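Side-chain contacts in group 1 truncated hemoglobin (Tetrahymena pyriformis, PDB 3AQ9), which binds one heme group and probably oxygen at its iron, with a likely part in oxygen transport and nitric oxide detoxification: residues A[66-69]-A[70-73]; A[49-52]-A[53-57]; A[109-112]-A[113-116]; A[98-101]-A[102-105]. The protein carries 1 engineered substitution. All coordinates share one frame; numbering follows the deposited sequence.

In the fold
Three of the four contacts gather round the heme of this small 2/2 globin, and the fourth stands apart. Contact 1 holds the proximal ligand His73, and contact 2, on helix 43-57, reaches the iron-bound water from the other side of the porphyrin. Their centres lie 12 Å apart, and they touch where Met69 CG packs 3.6 Å from Phe53 CZ. The centre of contact 3 lies 14 Å from the centre of each; its Ile111 meets both Leu54 and the heme, and its Thr114 approaches Met69. Contact 4 caps the other end of helix 101-112, which runs on to contact 3; its centre is about 27 Å from that of contact 1, across the middle of the chain.

Contact 1 of 4, residues A[66-69]-A[70-73]; sequences GKNM and TEAH. With HEM (protoporphyrin IX containing Fe), chain C.
Asn68 and Glu71 form a capping box at the start of the short helical turn that leads to the proximal histidine of this 2/2 globin. Asn68 OD1 accepts from Glu71 N at 2.8 Å and, weakly, from Thr70 N; in exchange Asn68 N donates to Glu71 OE1 at 2.9 Å, and the amide and carboxylate are stacked with their planes only 12° apart. Met69 runs from this cap to the heme. Its CB stays beside Thr70 N, and CG packs on Phe53. The chain then bends (chi2 -67°), bringing SD within 3.6 Å of heme CHD and to the edge of the His73 imidazole, while CE ends 3.7 Å from heme CMD, with Ala72 CB also nearby. Exchanging the thioether for a serine removes SD and CE, which would probably open a gap between porphyrin, imidazole and Phe53. Ala72 CB covers one face of the His73 ring, offset toward its rim. Lys67 N fastens the propionate oxygen O1D in a nearly straight bond. The rotation of the imidazole is set from both ends: ND1 donates in the ring plane to a lone pair of Met69 O at 2.9 Å, and NE2 binds the iron at 2.1 Å.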
# COMPACT_ATOMS: atom_id res chain seq x y z
N GLY A 66 -2.42 -13.68 -2.16
CA GLY A 66 -3.64 -13.12 -2.80
C GLY A 66 -3.54 -12.87 -4.29
O GLY A 66 -2.67 -13.46 -5.03
N LYS A 67 -4.54 -12.14 -4.78
CA LYS A 67 -4.69 -11.84 -6.14
C LYS A 67 -3.59 -10.97 -6.75
O LYS A 67 -3.01 -10.23 -6.03
CB LYS A 67 -5.99 -11.01 -6.31
CG LYS A 67 -7.25 -12.02 -6.13
CD LYS A 67 -8.52 -11.15 -6.09
CE LYS A 67 -9.76 -12.05 -5.60
NZ LYS A 67 -10.96 -11.25 -5.98
N ASN A 68 -3.37 -11.10 -8.05
CA ASN A 68 -2.42 -10.14 -8.65
C ASN A 68 -3.11 -8.72 -8.70
O ASN A 68 -4.34 -8.57 -8.42
CB ASN A 68 -1.96 -10.65 -10.05
CG ASN A 68 -3.02 -10.58 -11.13
OD1 ASN A 68 -3.69 -9.58 -11.35
ND2 ASN A 68 -3.09 -11.62 -11.91
N MET A 69 -2.36 -7.69 -9.09
CA MET A 69 -2.95 -6.35 -8.93
C MET A 69 -3.98 -6.07 -10.03
O MET A 69 -4.77 -5.14 -9.83
CB MET A 69 -1.79 -5.31 -8.94
CG MET A 69 -0.87 -5.49 -7.71
SD MET A 69 -1.85 -5.06 -6.21
CE MET A 69 -2.23 -6.67 -5.56
N THR A 70 -4.03 -6.85 -11.12
CA THR A 70 -5.08 -6.62 -12.09
C THR A 70 -6.38 -7.25 -11.51
O THR A 70 -7.44 -6.61 -11.52
CB THR A 70 -4.77 -7.26 -13.45
OG1 THR A 70 -3.57 -6.55 -13.91
CG2 THR A 70 -5.93 -7.12 -14.43
N GLU A 71 -6.25 -8.52 -11.09
CA GLU A 71 -7.44 -9.25 -10.57
C GLU A 71 -7.96 -8.49 -9.35
O GLU A 71 -9.22 -8.48 -9.12
CB GLU A 71 -6.99 -10.64 -10.06
CG GLU A 71 -6.56 -11.56 -11.23
CD GLU A 71 -5.73 -12.93 -10.66
OE1 GLU A 71 -5.05 -12.97 -9.52
OE2 GLU A 71 -5.78 -13.95 -11.44
N ALA A 72 -7.05 -8.04 -8.49
CA ALA A 72 -7.47 -7.39 -7.18
C ALA A 72 -8.39 -6.16 -7.46
O ALA A 72 -9.34 -5.93 -6.69
CB ALA A 72 -6.32 -6.96 -6.40
N HIS A 73 -8.16 -5.47 -8.56
CA HIS A 73 -8.89 -4.21 -8.83
C HIS A 73 -9.77 -4.32 -10.06
O HIS A 73 -10.18 -3.29 -10.64
CB HIS A 73 -7.90 -3.03 -8.93
CG HIS A 73 -7.03 -2.94 -7.69
ND1 HIS A 73 -5.76 -3.52 -7.67
CD2 HIS A 73 -7.29 -2.52 -6.44
CE1 HIS A 73 -5.26 -3.38 -6.42
NE2 HIS A 73 -6.13 -2.66 -5.75
CHA HEM C . -7.63 -5.13 -3.08
CHB HEM C . -8.82 -0.40 -3.62
CHC HEM C . -4.31 0.57 -5.01
CHD HEM C . -2.97 -3.72 -3.03
C1A HEM C . -8.33 -3.94 -3.11
C2A HEM C . -9.77 -3.77 -2.87
C3A HEM C . -10.06 -2.50 -2.98
C4A HEM C . -8.88 -1.77 -3.36
CMA HEM C . -11.40 -1.74 -2.80
CAA HEM C . -10.70 -4.95 -2.37
CBA HEM C . -12.01 -5.43 -3.04
CGA HEM C . -12.57 -6.29 -1.75
O1A HEM C . -12.05 -7.44 -1.52
O2A HEM C . -13.16 -5.74 -0.74
C1B HEM C . -7.66 0.23 -4.14
C2B HEM C . -7.72 1.59 -4.66
C3B HEM C . -6.49 1.81 -5.14
C4B HEM C . -5.72 0.64 -4.82
CMB HEM C . -8.92 2.53 -4.73
CAB HEM C . -6.05 3.10 -5.85
CBB HEM C . -5.35 2.86 -6.95
C1C HEM C . -3.54 -0.50 -4.52
C2C HEM C . -2.10 -0.50 -4.45
C3C HEM C . -1.77 -1.68 -3.88
C4C HEM C . -2.96 -2.42 -3.58
CMC HEM C . -1.18 0.71 -4.92
CAC HEM C . -0.36 -2.24 -3.48
CBC HEM C . 0.75 -1.69 -3.98
C1D HEM C . -4.14 -4.47 -2.90
C2D HEM C . -4.12 -5.81 -2.39
C3D HEM C . -5.50 -6.22 -2.43
C4D HEM C . -6.21 -5.10 -2.95
CMD HEM C . -2.95 -6.69 -1.92
CAD HEM C . -6.05 -7.55 -1.98
CBD HEM C . -6.04 -8.60 -3.00
CGD HEM C . -6.49 -9.93 -2.35
O1D HEM C . -6.24 -10.99 -2.92
O2D HEM C . -7.37 -9.86 -1.39
NA HEM C . -7.86 -2.67 -3.41
NB HEM C . -6.43 -0.46 -4.22
NC HEM C . -4.04 -1.66 -4.00
ND HEM C . -5.43 -3.96 -3.21
FE HEM C . -5.96 -2.19 -3.74
O HOH W 1 -5.72 -1.53 -1.66

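Contact 2 of 4, residues A[49-52]-A[53-57]; sequences QETD and FLTML. Engineered in segment 49-52: Glu50 (natural residue Gln). With HEM (protoporphyrin IX containing Fe), chain C.
Thr51 and Thr55 follow each other by one helical turn, and their side chains run at a slant to one another. Thr55 places OG1 beside its own backbone N and opposite the carbonyl carbon (chi1 -67°), which brings the hydroxyl back to Thr51 O at 2.7 Å. That oxygen also accepts the Thr55 amide N at 2.9 Å, and the two donors come from opposite faces of the carbonyl plane, the hydroxyl 38° out of it. Thr51 OG1 repeats the gesture one turn earlier on Thr47 O. On the heme side, Glu50 and Leu54 point along the same flank, with Glu50 CG 4.3 Å from Leu54 CD1. These residues belong to helix 43-57, which covers the distal face of the heme as the E helix does in globins. Glu50, an engineered replacement for glutamine, reaches over the porphyrin: its OE1 accepts from the iron-bound water at 3.1 Å and also from Gln46 NE2. Phe53 has CG anti to its backbone N (chi1 -171°), which turns the ring off the helix toward the heme rim, between the vinyl group CAC/CBC and methyl CMD; its edge faces the heme vinyl carbon CBC, with Phe53 CE2 3.7 Å from heme CAC, while Tyr64 makes an edge-to-face pair with it. Leu54 CD2 lies 3.9 Å from the same heme CBC and packs on Ile111 as well. At the propionate end, Gln49 CG passes 3.7 Å from heme O2D, and Asp52 turns elsewhere to a salt bridge with Lys48.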
# COMPACT_ATOMS: atom_id res chain seq x y z
N GLN A 49 -3.91 -8.97 3.94
CA GLN A 49 -3.39 -9.19 2.58
C GLN A 49 -2.41 -8.13 2.18
O GLN A 49 -1.38 -8.36 1.52
CB GLN A 49 -4.59 -9.15 1.57
CG GLN A 49 -5.50 -10.34 1.75
CD GLN A 49 -4.69 -11.65 1.53
OE1 GLN A 49 -4.17 -11.88 0.47
NE2 GLN A 49 -4.61 -12.44 2.47
N GLU A 50 -2.77 -6.88 2.41
CA GLU A 50 -1.89 -5.78 2.00
C GLU A 50 -0.59 -5.72 2.80
O GLU A 50 0.49 -5.41 2.25
CB GLU A 50 -2.72 -4.48 2.12
CG GLU A 50 -2.04 -3.31 1.56
CD GLU A 50 -3.07 -2.41 0.78
OE1 GLU A 50 -4.38 -2.47 1.01
OE2 GLU A 50 -2.53 -1.46 0.29
N THR A 51 -0.66 -6.05 4.07
CA THR A 51 0.62 -6.19 4.83
C THR A 51 1.46 -7.32 4.16
O THR A 51 2.67 -7.13 3.91
CB THR A 51 0.38 -6.57 6.27
OG1 THR A 51 -0.42 -5.53 6.92
CG2 THR A 51 1.72 -6.71 7.07
N ASP A 52 0.83 -8.45 3.84
CA ASP A 52 1.67 -9.52 3.18
C ASP A 52 2.19 -9.01 1.83
O ASP A 52 3.32 -9.34 1.45
CB ASP A 52 0.80 -10.76 2.86
CG ASP A 52 0.40 -11.55 4.12
OD1 ASP A 52 -0.51 -12.41 4.04
OD2 ASP A 52 1.03 -11.40 5.21
N PHE A 53 1.36 -8.31 1.09
CA PHE A 53 1.77 -7.87 -0.25
C PHE A 53 2.93 -6.85 -0.20
O PHE A 53 3.96 -7.01 -0.86
CB PHE A 53 0.60 -7.19 -1.01
CG PHE A 53 0.95 -6.93 -2.44
CD1 PHE A 53 1.10 -8.00 -3.28
CD2 PHE A 53 1.04 -5.59 -2.94
CE1 PHE A 53 1.38 -7.80 -4.69
CE2 PHE A 53 1.34 -5.39 -4.29
CZ PHE A 53 1.50 -6.49 -5.19
N LEU A 54 2.79 -5.81 0.63
CA LEU A 54 3.86 -4.83 0.72
C LEU A 54 5.10 -5.42 1.37
O LEU A 54 6.20 -5.03 0.99
CB LEU A 54 3.42 -3.56 1.49
CG LEU A 54 2.27 -2.81 0.78
CD1 LEU A 54 1.85 -1.62 1.84
CD2 LEU A 54 2.67 -2.29 -0.61
N THR A 55 4.97 -6.35 2.32
CA THR A 55 6.16 -6.99 2.91
C THR A 55 6.90 -7.69 1.81
O THR A 55 8.10 -7.63 1.73
CB THR A 55 5.69 -8.01 3.94
OG1 THR A 55 5.08 -7.21 5.04
CG2 THR A 55 6.86 -8.77 4.57
N MET A 56 6.13 -8.45 1.00
CA MET A 56 6.83 -9.18 -0.12
C MET A 56 7.46 -8.15 -1.09
O MET A 56 8.63 -8.27 -1.50
CB MET A 56 5.73 -9.99 -0.86
CG MET A 56 6.32 -10.77 -2.14
SD MET A 56 6.24 -9.65 -3.58
CE MET A 56 4.40 -9.53 -3.78
N LEU A 57 6.74 -7.12 -1.46
CA LEU A 57 7.22 -6.24 -2.55
C LEU A 57 8.50 -5.50 -2.11
O LEU A 57 9.39 -5.20 -2.95
CB LEU A 57 6.14 -5.18 -2.83
CG LEU A 57 5.78 -4.71 -4.17
CD1 LEU A 57 5.68 -6.00 -5.21
CD2 LEU A 57 4.52 -3.98 -4.16
CHA HEM C . -7.63 -5.13 -3.08
CHB HEM C . -8.82 -0.40 -3.62
CHC HEM C . -4.31 0.57 -5.01
CHD HEM C . -2.97 -3.72 -3.03
C1A HEM C . -8.33 -3.94 -3.11
C2A HEM C . -9.77 -3.77 -2.87
C3A HEM C . -10.06 -2.50 -2.98
C4A HEM C . -8.88 -1.77 -3.36
CMA HEM C . -11.40 -1.74 -2.80
CAA HEM C . -10.70 -4.95 -2.37
CBA HEM C . -12.01 -5.43 -3.04
CGA HEM C . -12.57 -6.29 -1.75
O1A HEM C . -12.05 -7.44 -1.52
O2A HEM C . -13.16 -5.74 -0.74
C1B HEM C . -7.66 0.23 -4.14
C2B HEM C . -7.72 1.59 -4.66
C3B HEM C . -6.49 1.81 -5.14
C4B HEM C . -5.72 0.64 -4.82
CMB HEM C . -8.92 2.53 -4.73
CAB HEM C . -6.05 3.10 -5.85
CBB HEM C . -5.35 2.86 -6.95
C1C HEM C . -3.54 -0.50 -4.52
C2C HEM C . -2.10 -0.50 -4.45
C3C HEM C . -1.77 -1.68 -3.88
C4C HEM C . -2.96 -2.42 -3.58
CMC HEM C . -1.18 0.71 -4.92
CAC HEM C . -0.36 -2.24 -3.48
CBC HEM C . 0.75 -1.69 -3.98
C1D HEM C . -4.14 -4.47 -2.90
C2D HEM C . -4.12 -5.81 -2.39
C3D HEM C . -5.50 -6.22 -2.43
C4D HEM C . -6.21 -5.10 -2.95
CMD HEM C . -2.95 -6.69 -1.92
CAD HEM C . -6.05 -7.55 -1.98
CBD HEM C . -6.04 -8.60 -3.00
CGD HEM C . -6.49 -9.93 -2.35
O1D HEM C . -6.24 -10.99 -2.92
O2D HEM C . -7.37 -9.86 -1.39
NA HEM C . -7.86 -2.67 -3.41
NB HEM C . -6.43 -0.46 -4.22
NC HEM C . -4.04 -1.66 -4.00
ND HEM C . -5.43 -3.96 -3.21
FE HEM C . -5.96 -2.19 -3.74
O HOH W 1 -5.72 -1.53 -1.66

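Contact 3 of 4, residues A[109-112]-A[113-116]; sequences KVIE and HTRK
From Glu112 to Arg115 the backbone makes a type I beta turn, closed by Arg115 N donating to Glu112 O at 3.0 Å, while His113 N and Thr114 N reach back three residues to Val110 O and Ile111 O. Over this turn the Glu112 and Arg115 side chains fold toward each other into a side-on salt bridge, one nitrogen to each oxygen: Arg115 NE meets Glu112 OE1 at 2.8 Å, and Arg115 NH2 meets the syn lone pair of Glu112 OE2 at 2.9 Å. The carboxylate lies at the edge of the guanidinium, yet the two planes are 37° apart, so the pair is twisted rather than flat. The bend of Glu112 at chi2 (65°) swings its carboxylate round to the arginine. The turn joins helix 101-112 to the short helix 115-118, an interruption near the C-terminal end of the globin fold, beside the heme pocket. Arg115 carries a second charge partner, since its NH1 pairs with Asp84 on helix 80-96, and Phe83 of that helix packs against both Glu112 and Arg115. Thr114 presents OG1 between its backbone N and carbonyl carbon (chi1 61°), aiming the hydroxyl at Ile111 O. The bond is 2.7 Å long and lies in the carbonyl plane, whereas Thr114 N, 2.9 Å away, approaches the same Ile111 O from above that plane. Two donors from one residue therefore grip a single carbonyl. The Ile111 side chain points the other way, into the pocket, where it meets the heme and Leu90.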
# COMPACT_ATOMS: atom_id res chain seq x y z
N LYS A 109 9.00 4.07 -5.32
CA LYS A 109 9.47 3.73 -6.73
C LYS A 109 9.17 2.26 -7.03
O LYS A 109 8.81 1.94 -8.19
CB LYS A 109 10.96 3.96 -6.91
CG LYS A 109 11.29 5.44 -7.07
CD LYS A 109 12.84 5.68 -7.28
CE LYS A 109 13.46 4.61 -8.21
NZ LYS A 109 14.90 5.07 -8.51
N VAL A 110 9.27 1.37 -6.02
CA VAL A 110 8.89 -0.06 -6.28
C VAL A 110 7.39 -0.14 -6.51
O VAL A 110 6.93 -0.69 -7.49
CB VAL A 110 9.31 -0.98 -5.08
CG1 VAL A 110 8.65 -2.37 -5.26
CG2 VAL A 110 10.91 -1.08 -5.03
N ILE A 111 6.63 0.47 -5.61
CA ILE A 111 5.13 0.31 -5.70
C ILE A 111 4.59 0.98 -6.93
O ILE A 111 3.62 0.49 -7.55
CB ILE A 111 4.55 0.94 -4.45
CG1 ILE A 111 5.02 0.12 -3.27
CG2 ILE A 111 2.92 1.01 -4.49
CD1 ILE A 111 4.82 0.80 -1.87
N GLU A 112 5.28 2.03 -7.40
CA GLU A 112 4.77 2.79 -8.58
C GLU A 112 4.67 1.83 -9.83
O GLU A 112 3.80 2.03 -10.71
CB GLU A 112 5.76 3.96 -8.87
CG GLU A 112 5.64 4.58 -10.20
CD GLU A 112 4.21 5.32 -10.35
OE1 GLU A 112 3.78 5.46 -11.56
OE2 GLU A 112 3.70 5.79 -9.32
N HIS A 113 5.52 0.80 -9.90
CA HIS A 113 5.48 -0.08 -11.12
C HIS A 113 4.10 -0.82 -11.18
O HIS A 113 3.80 -1.34 -12.30
CB HIS A 113 6.64 -1.08 -10.98
CG HIS A 113 7.96 -0.47 -11.30
ND1 HIS A 113 8.92 -0.09 -10.36
CD2 HIS A 113 8.43 -0.11 -12.51
CE1 HIS A 113 9.98 0.43 -11.02
NE2 HIS A 113 9.70 0.43 -12.32
N THR A 114 3.33 -0.86 -10.09
CA THR A 114 2.05 -1.60 -10.15
C THR A 114 0.96 -0.75 -10.78
O THR A 114 -0.15 -1.27 -11.04
CB THR A 114 1.54 -2.04 -8.79
OG1 THR A 114 1.29 -0.89 -7.92
CG2 THR A 114 2.55 -2.98 -8.07
N ARG A 115 1.25 0.55 -11.02
CA ARG A 115 0.14 1.46 -11.48
C ARG A 115 -0.54 0.88 -12.77
O ARG A 115 -1.79 0.80 -12.85
CB ARG A 115 0.69 2.84 -11.74
CG ARG A 115 -0.48 3.87 -12.17
CD ARG A 115 0.18 5.24 -12.62
NE ARG A 115 0.99 5.90 -11.56
CZ ARG A 115 0.55 6.91 -10.79
NH1 ARG A 115 -0.73 7.40 -10.85
NH2 ARG A 115 1.38 7.43 -9.89
N LYS A 116 0.27 0.50 -13.75
CA LYS A 116 -0.34 0.07 -15.02
C LYS A 116 -1.11 -1.22 -14.85
O LYS A 116 -1.96 -1.55 -15.75
CB LYS A 116 0.69 -0.10 -16.12
CG LYS A 116 1.71 -1.24 -15.78
CD LYS A 116 2.69 -1.42 -16.99
CE LYS A 116 3.65 -2.64 -16.67
NZ LYS A 116 4.42 -2.85 -17.93

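Contact 4 of 4, residues A[98-101]-A[102-105]; sequences GVTD and AVIN
Thr100 caps helix 101-112 at its N terminus, receiving the amide of Val103 on its side chain. Just before it, Gly98 ends helix 80-96 in a Schellman motif with positive phi (95°), so a helix stop and a helix start share one short loop. The capping bond is long and weak: Val103 N lies 3.4 Å from Thr100 OG1. The same N also makes a weak, bent bond to Thr100 O, at 3.2 Å. The first strong backbone bond is the next one, where Ile104 N donates to Thr100 O at 3.0 Å and in nearly straight line with it; Asn105 N follows on Asp101 O at 2.8 Å. Thr100 O therefore accepts from two amides, one firmly and one loosely. The cap depends on the Thr100 hydroxyl being held between its backbone N and carbonyl carbon (chi1 61°), which turns it toward the helix entrance. Asp101 OD1 makes a long, weak ion pair with Lys95. Beneath this polar cap the loop closes on apolar groups. Val99 crosses Val103 at about a right angle, CG1 against CG1 at 3.5 Å, and Leu11 of helix 7-11 lies against both valines. Ile104 faces helix 80-96, touching Ala91 and Leu94. Trimming Ile104 to a glycine would probably take away one of the apolar neighbours of Val99 and open a gap toward Ala91 and Leu94 of helix 80-96. Ile104 CG1 lies 3.7 Å from Val99 CG1 and, on the backbone side, 3.3 Å from Thr100 O.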
# COMPACT_ATOMS: atom_id res chain seq x y z
N GLY A 98 8.38 8.17 10.94
CA GLY A 98 9.80 8.52 11.15
C GLY A 98 10.74 7.99 10.10
O GLY A 98 11.94 8.06 10.27
N VAL A 99 10.19 7.45 8.99
CA VAL A 99 11.06 6.94 7.88
C VAL A 99 11.64 8.16 7.10
O VAL A 99 10.98 9.20 6.93
CB VAL A 99 10.21 6.08 6.90
CG1 VAL A 99 11.15 5.53 5.77
CG2 VAL A 99 9.62 4.91 7.66
N THR A 100 12.91 8.05 6.67
CA THR A 100 13.58 9.19 5.95
C THR A 100 12.97 9.37 4.53
O THR A 100 12.45 8.38 3.95
CB THR A 100 15.08 8.96 5.75
OG1 THR A 100 15.29 7.78 4.96
CG2 THR A 100 15.82 8.82 7.13
N ASP A 101 13.03 10.60 3.99
CA ASP A 101 12.54 10.79 2.61
C ASP A 101 13.18 9.81 1.62
O ASP A 101 12.50 9.29 0.71
CB ASP A 101 12.75 12.21 2.12
CG ASP A 101 11.94 13.24 2.91
OD1 ASP A 101 10.85 12.94 3.46
OD2 ASP A 101 12.45 14.38 2.98
N ALA A 102 14.47 9.51 1.83
CA ALA A 102 15.19 8.66 0.83
C ALA A 102 14.58 7.27 0.78
O ALA A 102 14.35 6.72 -0.33
CB ALA A 102 16.69 8.57 1.08
N VAL A 103 14.24 6.71 1.96
CA VAL A 103 13.67 5.38 2.01
C VAL A 103 12.22 5.40 1.53
O VAL A 103 11.75 4.49 0.81
CB VAL A 103 13.83 4.77 3.46
CG1 VAL A 103 12.99 3.46 3.58
CG2 VAL A 103 15.38 4.57 3.67
N ILE A 104 11.48 6.46 1.88
CA ILE A 104 10.13 6.54 1.38
C ILE A 104 10.18 6.54 -0.15
O ILE A 104 9.35 5.90 -0.81
CB ILE A 104 9.43 7.81 1.85
CG1 ILE A 104 9.22 7.71 3.42
CG2 ILE A 104 8.04 7.94 1.16
CD1 ILE A 104 8.80 9.05 3.94
N ASN A 105 11.14 7.25 -0.71
CA ASN A 105 11.17 7.32 -2.21
C ASN A 105 11.50 5.96 -2.82
O ASN A 105 10.94 5.60 -3.87
CB ASN A 105 12.21 8.36 -2.65
CG ASN A 105 11.75 9.80 -2.32
OD1 ASN A 105 10.52 10.06 -2.10
ND2 ASN A 105 12.74 10.76 -2.27